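Local coordinates for cobalamin biosynthesis protein (Agrobacterium tumefaciens, PDB 3BY5), which probably takes part in cobalamin (vitamin B12) biosynthesis, although its precise activity is not established, at residues Ala103-Val114 / Thr124-Asp132. Residues are numbered along the deposited sequence; the frame is centred on the assembly and turned at random.
Sequences ALAAAGAGARLV and TVAIAMTSD. With SO4 (sulfate ion), chain B.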
loop_
_atom_site.group_PDB
_atom_site.type_symbol
_atom_site.label_atom_id
_atom_site.label_comp_id
_atom_site.label_asym_id
_atom_site.label_seq_id
_atom_site.Cartn_x
_atom_site.Cartn_y
_atom_site.Cartn_z
ATOM N N ALA A 103 -0.366 5.823 -9.011
ATOM C CA ALA A 103 -1.749 6.167 -8.669
ATOM C C ALA A 103 -2.747 5.271 -9.383
ATOM O O ALA A 103 -3.740 4.869 -8.787
ATOM C CB ALA A 103 -2.037 7.616 -8.992
ATOM N N LEU A 104 -2.472 4.959 -10.650
ATOM C CA LEU A 104 -3.346 4.108 -11.453
ATOM C C LEU A 104 -3.276 2.658 -11.021
ATOM O O LEU A 104 -4.280 1.954 -11.077
ATOM C CB LEU A 104 -3.011 4.219 -12.939
ATOM C CG LEU A 104 -3.445 5.486 -13.686
ATOM C CD1 LEU A 104 -2.982 5.425 -15.131
ATOM C CD2 LEU A 104 -4.949 5.700 -13.617
ATOM N N ALA A 105 -2.096 2.217 -10.588
ATOM C CA ALA A 105 -1.917 0.848 -10.104
ATOM C C ALA A 105 -2.676 0.608 -8.812
ATOM O O ALA A 105 -3.335 -0.417 -8.655
ATOM C CB ALA A 105 -0.458 0.542 -9.911
ATOM N N ALA A 106 -2.582 1.567 -7.895
ATOM C CA ALA A 106 -3.256 1.480 -6.608
ATOM C C ALA A 106 -4.762 1.642 -6.745
ATOM O O ALA A 106 -5.516 1.042 -5.988
ATOM C CB ALA A 106 -2.703 2.505 -5.661
ATOM N N ALA A 107 -5.170 2.432 -7.710
ATOM C CA ALA A 107 -6.549 2.639 -8.031
ATOM C C ALA A 107 -7.171 1.438 -8.633
ATOM O O ALA A 107 -8.259 1.093 -8.318
ATOM C CB ALA A 107 -6.687 3.759 -8.942
ATOM N N GLY A 108 -6.472 0.794 -9.528
ATOM C CA GLY A 108 -6.922 -0.484 -9.975
ATOM C C GLY A 108 -7.610 -0.332 -11.273
ATOM O O GLY A 108 -7.358 0.583 -11.991
ATOM N N ALA A 109 -8.488 -1.253 -11.582
ATOM C CA ALA A 109 -9.057 -1.325 -12.900
ATOM C C ALA A 109 -10.309 -0.554 -12.808
ATOM O O ALA A 109 -10.802 -0.351 -11.724
ATOM C CB ALA A 109 -9.352 -2.721 -13.221
ATOM N N GLY A 110 -10.837 -0.127 -13.936
ATOM C CA GLY A 110 -10.214 0.885 -14.748
ATOM C C GLY A 110 -10.276 2.269 -14.165
ATOM O O GLY A 110 -11.212 2.993 -14.349
ATOM N N ALA A 111 -9.234 2.644 -13.474
ATOM C CA ALA A 111 -9.057 3.997 -13.083
ATOM C C ALA A 111 -8.695 4.825 -14.269
ATOM O O ALA A 111 -8.314 4.319 -15.293
ATOM C CB ALA A 111 -8.005 4.066 -12.083
ATOM N N ARG A 112 -8.794 6.120 -14.091
ATOM C CA ARG A 112 -8.339 7.123 -15.044
ATOM C C ARG A 112 -7.749 8.312 -14.291
ATOM O O ARG A 112 -8.064 8.529 -13.120
ATOM C CB ARG A 112 -9.482 7.547 -15.983
ATOM C CG ARG A 112 -10.579 8.360 -15.319
ATOM C CD ARG A 112 -11.970 7.865 -15.679
ATOM N NE ARG A 112 -12.924 8.212 -14.621
ATOM C CZ ARG A 112 -13.313 7.392 -13.643
ATOM N NH1 ARG A 112 -12.856 6.145 -13.577
ATOM N NH2 ARG A 112 -14.176 7.819 -12.728
ATOM N N LEU A 113 -6.873 9.058 -14.957
ATOM C CA LEU A 113 -6.331 10.289 -14.400
ATOM C C LEU A 113 -7.324 11.410 -14.631
ATOM O O LEU A 113 -7.799 11.591 -15.748
ATOM C CB LEU A 113 -5.003 10.638 -15.061
ATOM C CG LEU A 113 -3.830 9.681 -14.873
ATOM C CD1 LEU A 113 -2.735 10.076 -15.829
ATOM C CD2 LEU A 113 -3.325 9.677 -13.432
ATOM N N VAL A 114 -7.635 12.159 -13.578
ATOM C CA VAL A 114 -8.686 13.179 -13.642
ATOM C C VAL A 114 -8.169 14.617 -13.609
ATOM O O VAL A 114 -8.914 15.562 -13.886
ATOM C CB VAL A 114 -9.746 12.982 -12.533
ATOM C CG1 VAL A 114 -10.440 11.640 -12.697
ATOM C CG2 VAL A 114 -9.124 13.105 -11.149
ATOM N N THR A 124 5.696 15.817 -6.595
ATOM C CA THR A 124 4.758 15.564 -7.686
ATOM C C THR A 124 3.532 14.822 -7.173
ATOM O O THR A 124 3.647 13.874 -6.403
ATOM C CB THR A 124 5.412 14.754 -8.814
ATOM O OG1 THR A 124 6.677 15.340 -9.139
ATOM C CG2 THR A 124 4.540 14.742 -10.063
ATOM N N VAL A 125 2.357 15.280 -7.594
ATOM C CA VAL A 125 1.094 14.682 -7.202
ATOM C C VAL A 125 0.277 14.367 -8.447
ATOM O O VAL A 125 -0.017 15.262 -9.242
ATOM C CB VAL A 125 0.276 15.624 -6.292
ATOM C CG1 VAL A 125 -0.940 14.897 -5.725
ATOM C CG2 VAL A 125 1.141 16.187 -5.157
ATOM N N ALA A 126 -0.069 13.090 -8.610
ATOM C CA ALA A 126 -0.965 12.630 -9.675
ATOM C C ALA A 126 -2.255 12.106 -9.067
ATOM O O ALA A 126 -2.214 11.260 -8.188
ATOM C CB ALA A 126 -0.307 11.542 -10.486
ATOM N N ILE A 127 -3.397 12.596 -9.532
ATOM C CA ILE A 127 -4.677 12.130 -8.993
ATOM C C ILE A 127 -5.404 11.205 -9.969
ATOM O O ILE A 127 -5.632 11.562 -11.124
ATOM C CB ILE A 127 -5.594 13.303 -8.513
ATOM C CG1 ILE A 127 -4.976 14.013 -7.306
ATOM C CG2 ILE A 127 -6.981 12.809 -8.100
ATOM C CD1 ILE A 127 -4.265 15.293 -7.643
ATOM N N ALA A 128 -5.742 10.010 -9.489
ATOM C CA ALA A 128 -6.558 9.066 -10.243
ATOM C C ALA A 128 -7.861 8.766 -9.515
ATOM O O ALA A 128 -7.905 8.768 -8.291
ATOM C CB ALA A 128 -5.791 7.786 -10.497
HETATM N N MSE A 129 -8.922 8.524 -10.283
HETATM C CA MSE A 129 -10.198 8.048 -9.744
HETATM C C MSE A 129 -10.581 6.735 -10.399
HETATM O O MSE A 129 -10.320 6.530 -11.583
HETATM C CB MSE A 129 -11.304 9.070 -9.971
HETATM C CG MSE A 129 -11.659 9.869 -8.744
HETATM SE SE MSE A 129 -12.146 11.698 -9.184
HETATM C CE MSE A 129 -12.687 12.344 -7.424
ATOM N N THR A 130 -11.206 5.852 -9.628
ATOM C CA THR A 130 -11.562 4.527 -10.123
ATOM C C THR A 130 -13.031 4.454 -10.539
ATOM O O THR A 130 -13.788 5.398 -10.308
ATOM C CB THR A 130 -11.204 3.425 -9.098
ATOM O OG1 THR A 130 -11.242 2.145 -9.740
ATOM C CG2 THR A 130 -12.155 3.442 -7.910
ATOM N N SER A 131 -13.408 3.331 -11.155
ATOM C CA SER A 131 -14.763 3.085 -11.677
ATOM C C SER A 131 -15.902 3.364 -10.686
ATOM O O SER A 131 -16.910 3.969 -11.056
ATOM C CB SER A 131 -14.876 1.648 -12.205
ATOM O OG SER A 131 -13.897 1.383 -13.195
ATOM N N ASP A 132 -15.734 2.926 -9.438
ATOM C CA ASP A 132 -16.712 3.193 -8.377
ATOM C C ASP A 132 -16.319 4.405 -7.529
ATOM O O ASP A 132 -16.638 5.548 -7.868
ATOM C CB ASP A 132 -16.923 1.955 -7.488
ATOM C CG ASP A 132 -15.643 1.490 -6.802
ATOM O OD1 ASP A 132 -15.523 1.679 -5.571
ATOM O OD2 ASP A 132 -14.760 0.935 -7.492
HETATM S S SO4 B . 6.912 11.950 -11.779
HETATM O O1 SO4 B . 7.216 10.944 -10.766
HETATM O O2 SO4 B . 5.471 12.059 -11.963
HETATM O O3 SO4 B . 7.436 13.244 -11.358
HETATM O O4 SO4 B . 7.532 11.567 -13.044
#
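Arg112 and Met129 form an antiparallel hydrogen-bonded pair. Arg112 N donates to Met129 O at 3.0 Å, and Met129 N donates back to Arg112 O at 3.0 Å. Two residues further on, Val114 N bonds to Ile127 O at 3.2 Å.

The Arg112 side chain runs back over the end of the other strand. CB points to the face shared with Met129. CG, between the backbone N and carbonyl carbon (chi1 70°), passes loosely by Met129 O, and the bend at chi2 turns the chain back to the strand. NH1 lies 3.2 Å from Met129 O, at an angle too poor for a hydrogen bond. NH2 makes a weak bond to Thr130 O, 3.4 Å away, while Met129 CB lies off-centre over one guanidinium face. Val114 CG2 meets Ile127 CG2 at 3.7 Å, the two side chains crossing at about a right angle, and CG1 touches Met129 CB.

On the other face, Ala128 CB packs under helix 98-107, touching Leu104 CD2 at 3.8 Å and Ala103 CB. The axes of 103-107 and 124-129 approach to 7.9 Å, consistent with the small alanines between them. Gly108, the first residue past the helix, has positive phi, and the loop it starts leads into strand 112-120. The arrangement is a helix leading into a beta hairpin of a mixed sheet in an alpha/beta fold.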